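Local coordinates for acyl-[acyl-carrier-protein]--UDP-N-acetylglucosamine O-acyltransferase (Acinetobacter baumannii, PDB 4E6U) that probably catalyses the transfer of an acyl chain from acyl carrier protein to UDP-N-acetylglucosamine, the opening step of lipid A synthesis in the lipopolysaccharide pathway, at residues Gly29-Gly35 and Leu46-Val52; Pro36-Ala42 and Gly54-Gln60. One frame throughout, in Å; residues are numbered along the deposited sequence.

Contact 1: Gly29-Gly35 and Leu46-Val52; sequences GPYCIIG and LHSHVVV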
ATOM      1  N   GLY A  29      24.587   5.559  -5.888  1.00 11.03           N
ATOM      2  CA  GLY A  29      25.042   4.325  -5.272  1.00 11.04           C
ATOM      3  C   GLY A  29      25.056   3.115  -6.188  1.00 10.52           C
ATOM      4  O   GLY A  29      24.730   3.186  -7.379  1.00 11.06           O
ATOM      5  N   PRO A  30      25.432   1.966  -5.618  1.00 10.76           N
ATOM      6  CA  PRO A  30      25.539   0.767  -6.421  1.00 10.58           C
ATOM      7  C   PRO A  30      24.233   0.352  -7.103  1.00  9.91           C
ATOM      8  O   PRO A  30      23.143   0.529  -6.545  1.00 10.26           O
ATOM      9  CB  PRO A  30      25.930  -0.313  -5.405  1.00 12.32           C
ATOM     10  CG  PRO A  30      26.495   0.400  -4.238  1.00 13.69           C
ATOM     11  CD  PRO A  30      25.881   1.772  -4.228  1.00 11.37           C
ATOM     12  N   TYR A  31      24.360  -0.158  -8.321  1.00  9.91           N
ATOM     13  CA  TYR A  31      23.261  -0.814  -9.017  1.00 10.60           C
ATOM     14  C   TYR A  31      22.130   0.127  -9.374  1.00 11.43           C
ATOM     15  O   TYR A  31      21.007  -0.309  -9.537  1.00 13.37           O
ATOM     16  CB  TYR A  31      22.778  -2.069  -8.234  1.00 10.98           C
ATOM     17  CG  TYR A  31      23.911  -2.992  -7.849  1.00 10.59           C
ATOM     18  CD1 TYR A  31      24.157  -3.366  -6.520  1.00 12.51           C
ATOM     19  CD2 TYR A  31      24.775  -3.468  -8.824  1.00 11.65           C
ATOM     20  CE1 TYR A  31      25.228  -4.226  -6.207  1.00 11.59           C
ATOM     21  CE2 TYR A  31      25.843  -4.290  -8.519  1.00 12.52           C
ATOM     22  CZ  TYR A  31      26.069  -4.654  -7.217  1.00 12.10           C
ATOM     23  OH  TYR A  31      27.152  -5.486  -6.987  1.00 13.93           O
ATOM     24  N   CYS A  32      22.421   1.421  -9.467  1.00 10.03           N
ATOM     25  CA  CYS A  32      21.460   2.382 -10.024  1.00 10.65           C
ATOM     26  C   CYS A  32      21.459   2.359 -11.535  1.00 10.79           C
ATOM     27  O   CYS A  32      22.486   2.084 -12.171  1.00 11.15           O
ATOM     28  CB  CYS A  32      21.796   3.814  -9.582  1.00 11.18           C
ATOM     29  SG  CYS A  32      21.454   4.143  -7.835  1.00 11.12           S
ATOM     30  N   ILE A  33      20.313   2.699 -12.101  1.00 10.25           N
ATOM     31  CA  ILE A  33      20.166   2.827 -13.535  1.00 11.04           C
ATOM     32  C   ILE A  33      19.721   4.233 -13.827  1.00 11.74           C
ATOM     33  O   ILE A  33      18.704   4.689 -13.289  1.00 11.89           O
ATOM     34  CB  ILE A  33      19.090   1.840 -14.075  1.00 11.70           C
ATOM     35  CG1 ILE A  33      19.388   0.380 -13.675  1.00 13.37           C
ATOM     36  CG2 ILE A  33      18.863   2.036 -15.583  1.00 15.48           C
ATOM     37  CD1 ILE A  33      20.747  -0.117 -14.148  1.00 15.92           C
ATOM     38  N   ILE A  34      20.489   4.934 -14.645  1.00 11.64           N
ATOM     39  CA  ILE A  34      20.131   6.273 -15.086  1.00 11.63           C
ATOM     40  C   ILE A  34      19.874   6.226 -16.582  1.00 12.73           C
ATOM     41  O   ILE A  34      20.792   5.953 -17.373  1.00 12.92           O
ATOM     42  CB  ILE A  34      21.263   7.296 -14.786  1.00 12.31           C
ATOM     43  CG1 ILE A  34      21.720   7.245 -13.324  1.00 13.52           C
ATOM     44  CG2 ILE A  34      20.828   8.712 -15.216  1.00 14.43           C
ATOM     45  CD1 ILE A  34      20.613   7.520 -12.306  1.00 16.76           C
ATOM     46  N   GLY A  35      18.631   6.451 -16.984  1.00 12.48           N
ATOM     47  CA  GLY A  35      18.266   6.314 -18.368  1.00 13.07           C
ATOM     48  C   GLY A  35      18.583   7.535 -19.221  1.00 11.94           C
ATOM     49  O   GLY A  35      19.195   8.514 -18.772  1.00 12.11           O
ATOM     50  N   LEU A  46      21.578   9.759  -4.847  1.00 11.16           N
ATOM     51  CA  LEU A  46      20.820   8.529  -5.035  1.00 10.67           C
ATOM     52  C   LEU A  46      21.512   7.462  -4.221  1.00 10.65           C
ATOM     53  O   LEU A  46      22.732   7.321  -4.310  1.00 11.72           O
ATOM     54  CB  LEU A  46      20.802   8.112  -6.500  1.00 11.24           C
ATOM     55  CG  LEU A  46      19.765   8.752  -7.425  1.00 11.40           C
ATOM     56  CD1 LEU A  46      19.874  10.279  -7.443  1.00 12.88           C
ATOM     57  CD2 LEU A  46      19.895   8.199  -8.818  1.00 12.57           C
ATOM     58  N   HIS A  47      20.740   6.709  -3.439  1.00 10.92           N
ATOM     59  CA  HIS A  47      21.259   5.538  -2.731  1.00 10.70           C
ATOM     60  C   HIS A  47      21.504   4.409  -3.738  1.00 10.34           C
ATOM     61  O   HIS A  47      21.574   4.653  -4.939  1.00 11.83           O
ATOM     62  CB  HIS A  47      20.242   5.172  -1.651  1.00 11.59           C
ATOM     63  CG  HIS A  47      20.214   6.153  -0.523  1.00 12.66           C
ATOM     64  ND1 HIS A  47      20.612   5.829   0.758  1.00 16.07           N
ATOM     65  CD2 HIS A  47      19.885   7.467  -0.496  1.00 13.41           C
ATOM     66  CE1 HIS A  47      20.504   6.901   1.529  1.00 16.55           C
ATOM     67  NE2 HIS A  47      20.079   7.910   0.788  1.00 14.72           N
ATOM     68  N   SER A  48      21.659   3.177  -3.260  1.00 10.87           N
ATOM     69  CA  SER A  48      21.740   2.039  -4.183  1.00 10.33           C
ATOM     70  C   SER A  48      20.366   1.766  -4.804  1.00  9.54           C
ATOM     71  O   SER A  48      19.328   2.205  -4.285  1.00 10.52           O
ATOM     72  CB  SER A  48      22.214   0.781  -3.444  1.00 10.58           C
ATOM     73  OG  SER A  48      21.212   0.230  -2.600  1.00 11.27           O
ATOM     74  N   HIS A  49      20.351   1.037  -5.915  1.00 10.08           N
ATOM     75  CA  HIS A  49      19.111   0.449  -6.424  1.00  9.97           C
ATOM     76  C   HIS A  49      18.015   1.464  -6.773  1.00 10.51           C
ATOM     77  O   HIS A  49      16.818   1.199  -6.594  1.00 10.18           O
ATOM     78  CB  HIS A  49      18.515  -0.597  -5.452  1.00 10.85           C
ATOM     79  CG  HIS A  49      19.371  -1.801  -5.245  1.00 11.82           C
ATOM     80  ND1 HIS A  49      20.274  -1.901  -4.207  1.00 14.31           N
ATOM     81  CD2 HIS A  49      19.434  -2.973  -5.913  1.00 15.93           C
ATOM     82  CE1 HIS A  49      20.871  -3.071  -4.259  1.00 16.94           C
ATOM     83  NE2 HIS A  49      20.381  -3.744  -5.271  1.00 15.44           N
ATOM     84  N   VAL A  50      18.418   2.620  -7.292  1.00  9.78           N
ATOM     85  CA  VAL A  50      17.463   3.594  -7.817  1.00  9.99           C
ATOM     86  C   VAL A  50      17.404   3.466  -9.320  1.00 10.10           C
ATOM     87  O   VAL A  50      18.453   3.404  -9.974  1.00 10.43           O
ATOM     88  CB  VAL A  50      17.847   5.045  -7.421  1.00 10.29           C
ATOM     89  CG1 VAL A  50      16.875   6.055  -8.053  1.00 10.96           C
ATOM     90  CG2 VAL A  50      17.868   5.187  -5.887  1.00 10.89           C
ATOM     91  N   VAL A  51      16.197   3.467  -9.869  1.00  9.86           N
ATOM     92  CA  VAL A  51      16.017   3.521 -11.325  1.00 10.18           C
ATOM     93  C   VAL A  51      15.432   4.877 -11.700  1.00  9.55           C
ATOM     94  O   VAL A  51      14.366   5.256 -11.201  1.00 10.83           O
ATOM     95  CB  VAL A  51      15.104   2.382 -11.847  1.00  9.54           C
ATOM     96  CG1 VAL A  51      14.770   2.601 -13.347  1.00 11.19           C
ATOM     97  CG2 VAL A  51      15.749   1.012 -11.596  1.00 12.04           C
ATOM     98  N   VAL A  52      16.147   5.634 -12.528  1.00 10.63           N
ATOM     99  CA  VAL A  52      15.586   6.811 -13.173  1.00 11.08           C
ATOM    100  C   VAL A  52      15.361   6.417 -14.627  1.00 11.29           C
ATOM    101  O   VAL A  52      16.306   6.269 -15.401  1.00 12.52           O
ATOM    102  CB  VAL A  52      16.482   8.053 -13.047  1.00 10.79           C
ATOM    103  CG1 VAL A  52      15.732   9.254 -13.572  1.00 12.60           C
ATOM    104  CG2 VAL A  52      16.941   8.280 -11.613  1.00 12.37           C
TER
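Ile34 and Leu46 meet tip to tip inside the coil, CD1 of Ile34 lying 3.6 Å from CD2 of Leu46. The same CD1 also touches CG2 of Val52, which runs beside Ile34 and points the same way, so one methyl nests between a leucine and a valine methyl. Ile34 reaches there because CG1 stands anti to the carbonyl carbon (chi1 -52°). These branched aliphatic residues suit a narrow interior that is filled largely by apolar side chains. Cys32 is a smaller bump at the corner: its SG lies near CB of Val50, though its exact place is less certain. Ile33 and Val51 make a looser pair on the opposite face of the sheet.

At the turn from Gly29 to Cys32, Tyr31 lays its CB over one face of the His49 ring, 4.3 Å from the centroid, while the two rings meet obliquely with planes 50° apart. Ser48 OG lies in the plane of that imidazole at its edge and is hydrogen-bonded to ND1, which limits how the ring can turn. Gly29 sits where a side chain would run into the backbone of His47 and Ser48.

Backbone hydrogen bonds join the coils: His49 N to Pro30 O at the turn, then, along the parallel strands, Ile33 N to Val50 O, Val52 N to Ile33 O (2.8 Å) and Gly35 N to Val52 O.

The turns face the trimer interface, where Tyr31 OH bonds Thr13 O of the second subunit. Strand 33-34 lies between strands 15-16 and 51-52 in a parallel sheet of the left-handed beta-helix, with Ile40 of strand 38-40 packing against Ile34 inside.

Contact 2: Pro36-Ala42 and Gly54-Gln60; sequences PQVTIGA and GFTRIGQ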
ATOM      1  N   PRO A  36      18.142   7.479 -20.474  1.00 12.78           N
ATOM      2  CA  PRO A  36      18.441   8.560 -21.409  1.00 13.27           C
ATOM      3  C   PRO A  36      17.734   9.860 -21.059  1.00 13.41           C
ATOM      4  O   PRO A  36      16.641   9.865 -20.472  1.00 13.49           O
ATOM      5  CB  PRO A  36      17.934   8.011 -22.740  1.00 13.51           C
ATOM      6  CG  PRO A  36      16.830   7.099 -22.373  1.00 14.83           C
ATOM      7  CD  PRO A  36      17.325   6.433 -21.106  1.00 12.91           C
ATOM      8  N   GLN A  37      18.361  10.976 -21.436  1.00 14.20           N
ATOM      9  CA  GLN A  37      17.751  12.301 -21.253  1.00 14.97           C
ATOM     10  C   GLN A  37      17.420  12.598 -19.792  1.00 14.83           C
ATOM     11  O   GLN A  37      16.418  13.263 -19.481  1.00 16.28           O
ATOM     12  CB  GLN A  37      16.505  12.465 -22.140  1.00 15.80           C
ATOM     13  CG  GLN A  37      16.780  12.243 -23.627  1.00 19.65           C
ATOM     14  CD  GLN A  37      17.802  13.213 -24.168  1.00 23.83           C
ATOM     15  OE1 GLN A  37      17.763  14.406 -23.866  1.00 28.30           O
ATOM     16  NE2 GLN A  37      18.727  12.703 -24.983  1.00 26.65           N
ATOM     17  N   VAL A  38      18.253  12.093 -18.891  1.00 13.25           N
ATOM     18  CA  VAL A  38      18.172  12.438 -17.485  1.00 13.57           C
ATOM     19  C   VAL A  38      19.212  13.483 -17.121  1.00 13.63           C
ATOM     20  O   VAL A  38      20.373  13.391 -17.551  1.00 14.44           O
ATOM     21  CB  VAL A  38      18.325  11.180 -16.591  1.00 12.81           C
ATOM     22  CG1 VAL A  38      18.381  11.535 -15.107  1.00 14.40           C
ATOM     23  CG2 VAL A  38      17.174  10.213 -16.881  1.00 12.55           C
ATOM     24  N   THR A  39      18.807  14.472 -16.342  1.00 13.15           N
ATOM     25  CA  THR A  39      19.729  15.459 -15.798  1.00 14.14           C
ATOM     26  C   THR A  39      19.608  15.425 -14.301  1.00 14.30           C
ATOM     27  O   THR A  39      18.486  15.425 -13.783  1.00 14.51           O
ATOM     28  CB  THR A  39      19.475  16.871 -16.377  1.00 14.92           C
ATOM     29  OG1 THR A  39      18.223  17.382 -15.932  0.60 17.15           O
ATOM     30  CG2 THR A  39      19.492  16.838 -17.874  0.60 16.15           C
ATOM     31  N   ILE A  40      20.739  15.384 -13.598  1.00 14.34           N
ATOM     32  CA  ILE A  40      20.749  15.337 -12.137  1.00 14.83           C
ATOM     33  C   ILE A  40      21.540  16.519 -11.603  1.00 15.78           C
ATOM     34  O   ILE A  40      22.737  16.656 -11.880  1.00 15.51           O
ATOM     35  CB  ILE A  40      21.316  14.024 -11.586  1.00 14.88           C
ATOM     36  CG1 ILE A  40      20.567  12.840 -12.212  1.00 15.81           C
ATOM     37  CG2 ILE A  40      21.208  14.007 -10.059  1.00 15.80           C
ATOM     38  CD1 ILE A  40      21.025  11.502 -11.688  1.00 16.81           C
ATOM     39  N   GLY A  41      20.849  17.354 -10.840  1.00 14.31           N
ATOM     40  CA  GLY A  41      21.407  18.589 -10.320  1.00 14.56           C
ATOM     41  C   GLY A  41      22.323  18.432  -9.128  1.00 14.50           C
ATOM     42  O   GLY A  41      22.354  17.408  -8.432  1.00 14.53           O
ATOM     43  N   ALA A  42      23.066  19.499  -8.865  1.00 15.57           N
ATOM     44  CA  ALA A  42      24.158  19.470  -7.927  1.00 15.22           C
ATOM     45  C   ALA A  42      23.724  19.060  -6.543  1.00 14.49           C
ATOM     46  O   ALA A  42      22.683  19.492  -6.044  1.00 14.84           O
ATOM     47  CB  ALA A  42      24.822  20.860  -7.878  1.00 16.27           C
ATOM     48  N   GLY A  54      14.021   7.649 -17.506  1.00 12.55           N
ATOM     49  CA  GLY A  54      14.443   8.474 -18.628  1.00 12.88           C
ATOM     50  C   GLY A  54      13.697   9.773 -18.578  1.00 12.12           C
ATOM     51  O   GLY A  54      12.750   9.927 -17.799  1.00 12.27           O
ATOM     52  N   PHE A  55      14.137  10.738 -19.389  1.00 12.68           N
ATOM     53  CA  PHE A  55      13.342  11.955 -19.622  1.00 12.71           C
ATOM     54  C   PHE A  55      12.909  12.617 -18.316  1.00 12.83           C
ATOM     55  O   PHE A  55      11.738  12.946 -18.116  1.00 12.52           O
ATOM     56  CB  PHE A  55      12.156  11.640 -20.554  1.00 13.69           C
ATOM     57  CG  PHE A  55      12.585  11.083 -21.861  1.00 14.35           C
ATOM     58  CD1 PHE A  55      12.821  11.941 -22.936  1.00 17.80           C
ATOM     59  CD2 PHE A  55      12.826   9.723 -22.017  1.00 16.95           C
ATOM     60  CE1 PHE A  55      13.266  11.438 -24.155  1.00 19.18           C
ATOM     61  CE2 PHE A  55      13.262   9.214 -23.240  1.00 18.93           C
ATOM     62  CZ  PHE A  55      13.486  10.077 -24.301  1.00 18.97           C
ATOM     63  N   THR A  56      13.885  12.821 -17.441  1.00 12.46           N
ATOM     64  CA  THR A  56      13.651  13.346 -16.110  1.00 12.38           C
ATOM     65  C   THR A  56      14.698  14.401 -15.790  1.00 13.10           C
ATOM     66  O   THR A  56      15.899  14.163 -15.984  1.00 13.44           O
ATOM     67  CB  THR A  56      13.698  12.193 -15.057  1.00 12.67           C
ATOM     68  OG1 THR A  56      12.621  11.281 -15.334  1.00 12.59           O
ATOM     69  CG2 THR A  56      13.527  12.701 -13.643  1.00 13.63           C
ATOM     70  N   ARG A  57      14.242  15.557 -15.309  1.00 13.39           N
ATOM     71  CA  ARG A  57      15.133  16.600 -14.817  1.00 14.07           C
ATOM     72  C   ARG A  57      15.007  16.631 -13.314  1.00 14.10           C
ATOM     73  O   ARG A  57      13.894  16.777 -12.801  1.00 15.07           O
ATOM     74  CB  ARG A  57      14.753  17.968 -15.401  1.00 15.67           C
ATOM     75  CG  ARG A  57      14.871  18.014 -16.905  0.60 18.52           C
ATOM     76  CD  ARG A  57      14.462  19.373 -17.477  0.60 22.65           C
ATOM     77  NE  ARG A  57      14.274  19.266 -18.923  0.60 25.17           N
ATOM     78  CZ  ARG A  57      13.100  19.173 -19.544  0.60 26.24           C
ATOM     79  NH1 ARG A  57      11.956  19.195 -18.862  0.60 25.65           N
ATOM     80  NH2 ARG A  57      13.071  19.063 -20.868  0.60 27.51           N
ATOM     81  N   ILE A  58      16.116  16.433 -12.606  1.00 13.84           N
ATOM     82  CA  ILE A  58      16.162  16.429 -11.148  1.00 13.50           C
ATOM     83  C   ILE A  58      17.011  17.603 -10.691  1.00 13.31           C
ATOM     84  O   ILE A  58      18.129  17.772 -11.170  1.00 14.55           O
ATOM     85  CB  ILE A  58      16.756  15.099 -10.611  1.00 13.23           C
ATOM     86  CG1 ILE A  58      15.857  13.941 -11.058  1.00 14.64           C
ATOM     87  CG2 ILE A  58      16.905  15.137  -9.091  1.00 13.96           C
ATOM     88  CD1 ILE A  58      16.437  12.553 -10.846  1.00 14.51           C
ATOM     89  N   GLY A  59      16.485  18.401  -9.776  1.00 13.28           N
ATOM     90  CA  GLY A  59      17.200  19.578  -9.275  1.00 13.30           C
ATOM     91  C   GLY A  59      18.279  19.276  -8.258  1.00 13.90           C
ATOM     92  O   GLY A  59      18.881  18.201  -8.260  1.00 13.56           O
ATOM     93  N   GLN A  60      18.523  20.238  -7.383  1.00 13.65           N
ATOM     94  CA  GLN A  60      19.673  20.192  -6.504  1.00 14.43           C
ATOM     95  C   GLN A  60      19.306  19.661  -5.143  1.00 12.92           C
ATOM     96  O   GLN A  60      18.188  19.864  -4.662  1.00 13.70           O
ATOM     97  CB  GLN A  60      20.240  21.607  -6.330  1.00 16.04           C
ATOM     98  CG  GLN A  60      20.761  22.212  -7.638  1.00 18.45           C
ATOM     99  CD  GLN A  60      21.449  23.564  -7.467  1.00 24.21           C
ATOM    100  OE1 GLN A  60      22.177  24.005  -8.356  1.00 29.97           O
ATOM    101  NE2 GLN A  60      21.222  24.220  -6.341  1.00 26.78           N
TER
HETATM  102  O   HOH W   1      22.767  21.829 -10.720  1.00 27.49           O
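Gln37 lays its aliphatic chain over the Phe55 ring, the principal side-chain contact at the corner of these two coils. CB sits above one face, 4.1 Å from the ring centroid and displaced toward the rim, and CG comes 3.6 Å from CE1. A bend at chi2 (-60°) carries the amide off obliquely, its plane 40° from that of the ring. Glutamine suits the place because its methylenes can cover an aromatic while its polar end leads away. Pro36 adds CG near CE2 of Phe55.

Apolar packing continues into the coil. Val38 rests CG2 on CA of Gly54, 3.7 Å away, where the lack of a side chain leaves the backbone approachable, and Ile40 lies more loosely beside Ile58. In the conformers given, Thr39 and Arg57 run side by side on the outward face.

Backbone hydrogen bonds hold the parallel register. Pro36 O receives Phe55 N, Thr39 N gives to Thr56 O, Ile58 N to Thr39 O and Gly41 N to Ile58 O (2.8 Å), whereas Thr56 N to Gln37 O is longer, at 3.3 Å. Thr56 OG1 donates to Gly54 O from above its carbonyl plane, giving a hydroxyl on the inner face a partner within its own coil.

A water links Ala42 N, 3.0 Å away, to Gln60 OE1. Gly41 lies so near the Gly59 carbonyl that a side chain would clash.

Strand 38-40 is flanked by 21-22 and strand 56-58 by 85-88, where Glu87 forms a salt bridge with Arg57 and Trp85 meets Phe55 edge to face.

Overall arrangement
From the N terminus, the chain passes through 29-35, rounds a corner directly into 36-42, and runs along strand 45-46, on the third wall, into 46-52. Contact 1 closes there, one coil after it began. Two residues after Val52 the chain enters 54-60, where contact 2 closes against 36-42, so the two closures cross rather than nest. Each joins the same pair of successive coils, but on a different wall of the left-handed beta-helix: contact 1 in the sheet holding strands 33-34 and 51-52, contact 2 in that of 38-40 and 56-58. The walls meet inside the prism, Val52 against Val38 and Ile34 against Ile40. Contact 1 also borders the other subunits, which contact 2 does not touch.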